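Local coordinates for peptidoglycan synthetase penicillin-binding protein 3 (Bifidobacterium adolescentis, PDB 4YE5) that probably binds penicillin and probably cross-links peptidoglycan as a membrane-bound transpeptidase, at residues A[244-249]-A[425-430]; A[256-261]-A[406-411]; A[366-371]-A[412-417]. One frame throughout, in Å; residues are numbered along the deposited sequence. Where two conformers were deposited one is given.

Overall arrangement
Well into the chain, after helix 221-238, strand 242-249 turns back into its antiparallel neighbour, strand 255-260. Much later come the loop at 366-371, helix 408-419 and the segment 425-430. Contact 1 joins 244-249 to 425-430 and so closes the longest loop, with the other two contacts falling within its span. Contact 2 brings 406-411 back to 256-261, and contact 3 folds 412-417 onto 366-371; these two cross, because their segments alternate along the chain. Helix 408-419 is shared: its start lies over the sheet in contact 2, and its next turns meet the loop in contact 3. Gln-427 NE2 of contact 1 also hydrogen-bonds to Met-409 O of contact 2, tying segment 425-430 to the same helix.

Contact 1 (A[244-249]-A[425-430]); sequences IAMVQD and KPQRII
This is a small, buried polar contact in which the side chains of Gln-248 and Gln-427 are joined by a single amide-to-amide hydrogen bond, between a sheet strand and an irregular segment that passes beside it. Gln-427 NE2 donates to Gln-248 OE1 over 2.7 Å, and the bond is nearly straight, 169° at the hydrogen. The acceptor lies in the amide plane of Gln-427, whereas the donor sits somewhat tilted from the carbonyl plane of Gln-248; the two amides are turned 59° apart and their side chains cross at about a right angle. Strand 242-249 belongs to the five-stranded antiparallel sheet of the penicillin-binding transpeptidase domain, and helix 408-419 lies against the face from which Gln-248 and Met-246 rise. Gln-248 reaches out with CG anti to its N (chi1 177°). Beside it the selenomethionine Met-246 is fully extended, bringing its terminal CE to 3.5 Å from Gln-427 NE2. The helix supplies further partners: Gln-427 NE2 also donates to Met-409 O, and Gln-248 NE2 bonds to Asn-413 OD1, which leaves both buried amide nitrogens with partners and limits rotation of each group.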
# COMPACT_ATOMS: atom_id res chain seq x y z
N ILE A 244 -5.62 -12.07 -5.73
CA ILE A 244 -4.83 -10.85 -5.51
C ILE A 244 -3.92 -10.67 -6.72
O ILE A 244 -3.60 -11.64 -7.41
CB ILE A 244 -4.00 -10.92 -4.20
CG1 ILE A 244 -2.86 -11.91 -4.32
CG2 ILE A 244 -4.87 -11.26 -2.97
CD1 ILE A 244 -2.28 -12.36 -2.94
N ALA A 245 -3.52 -9.44 -7.01
CA ALA A 245 -2.72 -9.15 -8.19
C ALA A 245 -1.86 -7.96 -7.91
O ALA A 245 -2.25 -7.06 -7.14
CB ALA A 245 -3.61 -8.84 -9.40
N MSE A 246 -0.70 -7.92 -8.55
CA MSE A 246 0.24 -6.81 -8.37
C MSE A 246 0.89 -6.48 -9.69
O MSE A 246 1.20 -7.38 -10.47
CB MSE A 246 1.32 -7.23 -7.37
CG MSE A 246 2.36 -6.17 -7.13
SE MSE A 246 3.52 -6.84 -5.75
CE MSE A 246 4.54 -5.26 -5.47
N VAL A 247 1.11 -5.19 -9.94
CA VAL A 247 1.85 -4.77 -11.12
C VAL A 247 3.03 -3.92 -10.67
O VAL A 247 2.86 -2.93 -9.95
CB VAL A 247 0.97 -3.91 -12.09
CG1 VAL A 247 1.83 -3.41 -13.26
CG2 VAL A 247 -0.23 -4.71 -12.60
N GLN A 248 4.24 -4.30 -11.08
CA GLN A 248 5.44 -3.57 -10.70
C GLN A 248 6.23 -3.08 -11.92
O GLN A 248 6.38 -3.82 -12.90
CB GLN A 248 6.35 -4.48 -9.83
CG GLN A 248 7.68 -3.86 -9.42
CD GLN A 248 8.38 -4.65 -8.34
OE1 GLN A 248 7.73 -5.16 -7.42
NE2 GLN A 248 9.69 -4.77 -8.44
N ASP A 249 6.70 -1.84 -11.88
CA ASP A 249 7.59 -1.30 -12.92
C ASP A 249 8.99 -1.88 -12.79
O ASP A 249 9.65 -1.68 -11.76
CB ASP A 249 7.71 0.22 -12.81
CG ASP A 249 8.65 0.79 -13.87
OD1 ASP A 249 8.24 0.85 -15.05
OD2 ASP A 249 9.78 1.17 -13.52
N LYS A 425 15.98 -4.08 -6.65
CA LYS A 425 15.75 -2.79 -6.01
C LYS A 425 14.77 -2.88 -4.85
O LYS A 425 13.91 -3.75 -4.84
CB LYS A 425 15.22 -1.78 -7.03
CG LYS A 425 16.29 -1.24 -7.96
CD LYS A 425 15.78 0.01 -8.66
CE LYS A 425 16.87 0.67 -9.45
NZ LYS A 425 16.28 1.69 -10.35
N PRO A 426 14.89 -1.98 -3.87
CA PRO A 426 13.81 -1.92 -2.89
C PRO A 426 12.54 -1.46 -3.62
O PRO A 426 12.60 -0.56 -4.45
CB PRO A 426 14.29 -0.86 -1.90
CG PRO A 426 15.26 -0.01 -2.69
CD PRO A 426 15.92 -0.95 -3.64
N GLN A 427 11.40 -2.08 -3.34
CA GLN A 427 10.16 -1.62 -3.97
C GLN A 427 9.73 -0.29 -3.37
O GLN A 427 10.13 0.05 -2.26
CB GLN A 427 9.05 -2.65 -3.80
CG GLN A 427 9.27 -3.87 -4.67
CD GLN A 427 8.69 -5.11 -4.03
OE1 GLN A 427 8.96 -5.40 -2.85
NE2 GLN A 427 7.91 -5.86 -4.80
N ARG A 428 8.92 0.45 -4.12
CA ARG A 428 8.44 1.75 -3.65
C ARG A 428 6.94 1.88 -3.87
O ARG A 428 6.43 1.50 -4.91
CB ARG A 428 9.14 2.90 -4.39
CG ARG A 428 8.87 4.26 -3.78
CD ARG A 428 9.79 5.36 -4.37
NE ARG A 428 9.53 5.56 -5.79
CZ ARG A 428 9.64 6.73 -6.43
NH1 ARG A 428 9.99 7.83 -5.77
NH2 ARG A 428 9.37 6.80 -7.72
N ILE A 429 6.23 2.42 -2.88
CA ILE A 429 4.83 2.74 -3.06
C ILE A 429 4.55 4.22 -2.75
O ILE A 429 3.56 4.78 -3.24
CB ILE A 429 3.92 1.82 -2.22
CG1 ILE A 429 2.47 1.91 -2.72
CG2 ILE A 429 4.05 2.12 -0.75
CD1 ILE A 429 1.57 0.83 -2.16
N ILE A 430 5.42 4.85 -1.95
CA ILE A 430 5.33 6.29 -1.72
C ILE A 430 6.29 7.02 -2.67
O ILE A 430 7.51 6.92 -2.52
CB ILE A 430 5.67 6.68 -0.26
CG1 ILE A 430 4.78 5.93 0.73
CG2 ILE A 430 5.55 8.19 -0.06
CD1 ILE A 430 3.28 6.12 0.51

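Contact 2 (A[256-261]-A[406-411]); sequences LALADS and VNVMQL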
# COMPACT_ATOMS: atom_id res chain seq x y z
N LEU A 256 2.62 -0.11 -9.31
CA LEU A 256 1.59 0.61 -10.05
C LEU A 256 0.20 0.17 -9.67
O LEU A 256 -0.77 0.91 -9.90
CB LEU A 256 1.77 0.38 -11.55
CG LEU A 256 2.62 1.38 -12.35
CD1 LEU A 256 3.66 2.13 -11.52
CD2 LEU A 256 3.30 0.63 -13.43
N ALA A 257 0.08 -1.06 -9.16
CA ALA A 257 -1.18 -1.58 -8.64
C ALA A 257 -0.91 -2.69 -7.65
O ALA A 257 0.02 -3.48 -7.82
CB ALA A 257 -2.10 -2.11 -9.79
N LEU A 258 -1.75 -2.77 -6.62
CA LEU A 258 -1.67 -3.83 -5.62
C LEU A 258 -3.09 -4.08 -5.18
O LEU A 258 -3.67 -3.27 -4.44
CB LEU A 258 -0.81 -3.39 -4.43
CG LEU A 258 -0.57 -4.40 -3.30
CD1 LEU A 258 0.05 -5.70 -3.87
CD2 LEU A 258 0.37 -3.80 -2.23
N ALA A 259 -3.67 -5.18 -5.63
CA ALA A 259 -5.12 -5.31 -5.64
C ALA A 259 -5.59 -6.65 -5.10
O ALA A 259 -4.87 -7.65 -5.18
CB ALA A 259 -5.64 -5.14 -7.08
N ASP A 260 -6.80 -6.66 -4.53
CA ASP A 260 -7.41 -7.92 -4.12
C ASP A 260 -8.87 -7.94 -4.58
O ASP A 260 -9.40 -6.92 -5.04
CB ASP A 260 -7.29 -8.14 -2.61
CG ASP A 260 -7.98 -7.05 -1.79
OD1 ASP A 260 -9.17 -6.76 -2.02
OD2 ASP A 260 -7.30 -6.46 -0.92
N SER A 261 -9.49 -9.11 -4.51
CA SER A 261 -10.86 -9.30 -4.99
C SER A 261 -11.91 -8.88 -3.95
O SER A 261 -13.11 -8.98 -4.21
CB SER A 261 -11.10 -10.78 -5.32
OG SER A 261 -10.73 -11.55 -4.18
N VAL A 406 6.00 -16.86 1.01
CA VAL A 406 6.23 -15.52 0.51
C VAL A 406 4.91 -14.74 0.49
O VAL A 406 3.85 -15.35 0.49
CB VAL A 406 6.75 -15.58 -0.93
CG1 VAL A 406 7.97 -16.50 -1.02
CG2 VAL A 406 5.63 -16.10 -1.87
N ASN A 407 4.98 -13.41 0.46
CA ASN A 407 3.79 -12.66 0.06
C ASN A 407 3.92 -12.26 -1.40
O ASN A 407 4.98 -12.49 -2.02
CB ASN A 407 3.50 -11.45 0.98
CG ASN A 407 4.67 -10.53 1.12
OD1 ASN A 407 5.29 -10.11 0.14
ND2 ASN A 407 5.02 -10.21 2.37
N VAL A 408 2.87 -11.68 -1.97
CA VAL A 408 2.91 -11.36 -3.38
C VAL A 408 3.98 -10.32 -3.73
O VAL A 408 4.55 -10.36 -4.83
CB VAL A 408 1.48 -10.96 -3.92
CG1 VAL A 408 1.07 -9.56 -3.47
CG2 VAL A 408 1.44 -11.06 -5.46
N MSE A 409 4.28 -9.40 -2.80
CA MSE A 409 5.28 -8.37 -3.07
C MSE A 409 6.69 -8.98 -3.16
O MSE A 409 7.51 -8.61 -4.00
CB MSE A 409 5.27 -7.26 -2.00
CG MSE A 409 3.97 -6.46 -1.91
SE MSE A 409 2.64 -7.32 -0.77
CE MSE A 409 3.38 -6.95 1.01
N GLN A 410 6.98 -9.89 -2.24
CA GLN A 410 8.28 -10.57 -2.23
C GLN A 410 8.46 -11.44 -3.48
O GLN A 410 9.52 -11.45 -4.10
CB GLN A 410 8.38 -11.46 -1.00
CG GLN A 410 8.52 -10.69 0.31
CD GLN A 410 8.46 -11.62 1.50
OE1 GLN A 410 7.67 -12.57 1.49
NE2 GLN A 410 9.30 -11.37 2.51
N LEU A 411 7.42 -12.17 -3.85
CA LEU A 411 7.49 -13.02 -5.04
C LEU A 411 7.74 -12.16 -6.28
O LEU A 411 8.56 -12.48 -7.14
CB LEU A 411 6.19 -13.80 -5.19
CG LEU A 411 6.17 -14.80 -6.35
CD1 LEU A 411 7.35 -15.72 -6.21
CD2 LEU A 411 4.86 -15.59 -6.35
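The 2.9 Å bond from Gln-410 N to Asn-407 OD1 ties down the first turn of helix 408-419, the turn whose Val-408 and Met-409 lie against Leu-258 of strand 255-260. Its donor lies nearly along the C=O axis of the Asn-407 amide. The reverse bond, from Asn-407 N to Gln-410 OE1 at 3.0 Å, meets its acceptor less squarely, with a C=O...donor angle of 142°. Together they make a capping box: Asn-407 is the N-cap, and each residue's side chain accepts from the other's backbone N. The Gln-410 amide is held at its other end too, since NE2 donates to Gln-370 O and Glu-381 O.

Across the contact everything is apolar and rests on one branch of one leucine. Leu-258 has CG opposite its N (chi1 -178°), which carries CD1 out to the helix. There CD1 meets Val-408 CG1 at 4.0 Å, the two side chains lying alongside and pointing opposite ways. The same methyl lies 4.4 Å from SE of Met-409, a selenomethionine, a looser touch. Met-246 of the adjoining strand touches both Leu-258 and Met-409, so the apolar patch continues across to the next strand.

Ala-257 and Ala-259 instead touch Gln-224 of helix 221-238, and Gln-224 OE1 also accepts from Leu-258 N. A classic beta bulge, with Leu-256 and Ala-257 both facing Val-247, interrupts the strand pairing just before this point. Strand 255-260 is an outermost strand of its antiparallel sheet, and the placing of helices 221-238 and 408-419 against it is characteristic of the helix-sheet-helix layering of penicillin-binding transpeptidase domains.

Contact 3 (A[366-371]-A[412-417]); sequences FGIGQA and TNAISV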
# COMPACT_ATOMS: atom_id res chain seq x y z
N PHE A 366 17.29 -13.35 -2.92
CA PHE A 366 16.19 -12.79 -3.73
C PHE A 366 15.17 -12.02 -2.89
O PHE A 366 14.17 -11.52 -3.41
CB PHE A 366 15.47 -13.91 -4.50
CG PHE A 366 16.14 -14.29 -5.80
CD1 PHE A 366 15.79 -13.65 -6.98
CD2 PHE A 366 17.11 -15.28 -5.84
CE1 PHE A 366 16.39 -14.01 -8.19
CE2 PHE A 366 17.72 -15.64 -7.03
CZ PHE A 366 17.37 -15.01 -8.21
N GLY A 367 15.42 -11.91 -1.58
CA GLY A 367 14.54 -11.15 -0.70
C GLY A 367 13.53 -11.99 0.08
O GLY A 367 12.68 -11.45 0.81
N ILE A 368 13.60 -13.31 -0.06
CA ILE A 368 12.63 -14.20 0.62
C ILE A 368 12.94 -14.23 2.10
O ILE A 368 14.11 -14.35 2.48
CB ILE A 368 12.71 -15.63 0.04
CG1 ILE A 368 12.44 -15.62 -1.48
CG2 ILE A 368 11.75 -16.58 0.74
CD1 ILE A 368 11.33 -14.69 -1.92
N GLY A 369 11.91 -14.13 2.94
CA GLY A 369 12.10 -14.17 4.38
C GLY A 369 12.47 -12.83 4.99
O GLY A 369 12.69 -12.71 6.19
N GLN A 370 12.55 -11.79 4.15
CA GLN A 370 12.90 -10.46 4.63
C GLN A 370 11.80 -9.45 4.33
O GLN A 370 11.06 -9.57 3.34
CB GLN A 370 14.20 -10.02 3.97
CG GLN A 370 15.30 -11.05 4.08
CD GLN A 370 16.39 -10.82 3.07
OE1 GLN A 370 17.08 -9.80 3.11
NE2 GLN A 370 16.53 -11.75 2.13
N ALA A 371 11.69 -8.43 5.18
CA ALA A 371 10.70 -7.39 4.97
C ALA A 371 10.93 -6.73 3.61
O ALA A 371 12.07 -6.55 3.18
CB ALA A 371 10.79 -6.36 6.09
N THR A 412 7.03 -11.04 -6.35
CA THR A 412 7.07 -10.17 -7.50
C THR A 412 8.45 -9.50 -7.58
O THR A 412 9.01 -9.39 -8.66
CB THR A 412 5.95 -9.13 -7.43
OG1 THR A 412 4.69 -9.81 -7.55
CG2 THR A 412 6.06 -8.12 -8.56
N ASN A 413 8.98 -9.07 -6.44
CA ASN A 413 10.32 -8.48 -6.43
C ASN A 413 11.40 -9.50 -6.83
O ASN A 413 12.36 -9.14 -7.52
CB ASN A 413 10.67 -7.86 -5.07
CG ASN A 413 11.57 -6.64 -5.22
OD1 ASN A 413 11.55 -5.96 -6.25
ND2 ASN A 413 12.38 -6.36 -4.19
N ALA A 414 11.26 -10.74 -6.40
CA ALA A 414 12.24 -11.79 -6.75
C ALA A 414 12.24 -12.02 -8.26
O ALA A 414 13.28 -12.11 -8.90
CB ALA A 414 11.92 -13.09 -6.01
N ILE A 415 11.05 -12.12 -8.85
CA ILE A 415 10.95 -12.25 -10.30
C ILE A 415 11.48 -11.01 -11.03
O ILE A 415 12.09 -11.13 -12.11
CB ILE A 415 9.50 -12.54 -10.71
CG1 ILE A 415 9.10 -13.94 -10.20
CG2 ILE A 415 9.32 -12.42 -12.23
CD1 ILE A 415 9.96 -15.08 -10.78
N SER A 416 11.29 -9.83 -10.45
CA SER A 416 11.80 -8.61 -11.07
C SER A 416 13.31 -8.68 -11.25
O SER A 416 13.86 -8.08 -12.19
CB SER A 416 11.46 -7.38 -10.22
OG SER A 416 12.46 -7.18 -9.23
N VAL A 417 13.98 -9.42 -10.37
CA VAL A 417 15.45 -9.54 -10.46
C VAL A 417 15.87 -10.08 -11.83
O VAL A 417 16.84 -9.61 -12.44
CB VAL A 417 16.03 -10.48 -9.37
CG1 VAL A 417 17.50 -10.82 -9.66
CG2 VAL A 417 15.89 -9.86 -8.01
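Phe-366 contributes most to this contact, and it lies against Ala-414 and Val-417, three residues apart on the same side of helix 408-419. The approach begins close to the backbone: Phe-366 CB is 3.9 Å from Ala-414 CB, and the same alanine methyl comes within 3.8 Å of the Phe-366 carbonyl O. From there the ring runs on along the helix. CG stands anti to the carbonyl carbon (chi1 -83°), which lets the CD1-CE1 side of the ring reach the next turn. CD1 comes to 3.5 Å from Ala-414 O, with that oxygen at the ring edge and near its plane. CE1 meets Val-417 CG1 at 3.7 Å, obliquely, while Val-417 CG2 lies 3.9 Å from CD1, so both methyls of the valine border the ring. Leu-292 and Ser-295 of helix 290-299 touch Phe-366 as well.

Ile-368 adds a looser touch, its CD1 lying 4.4 Å from Ala-414 CB. Between the two, Gly-367 ends helix 356-365 in a Schellman motif with positive phi (98°), and it also opens a type II turn that runs to Gln-370; this is how the chain swings away after Phe-366.

No hydrogen bond crosses between 366-371 and 412-417, where the contact is mainly apolar; nearer the start of the helix, Gln-410 NE2 donates to Gln-370 O of the loop. Ala-414 O already accepts from Val-417 N within the helix, and the electropositive ring edge beside it would probably add a weak electrostatic attraction to what is otherwise a buried hydrophobic junction.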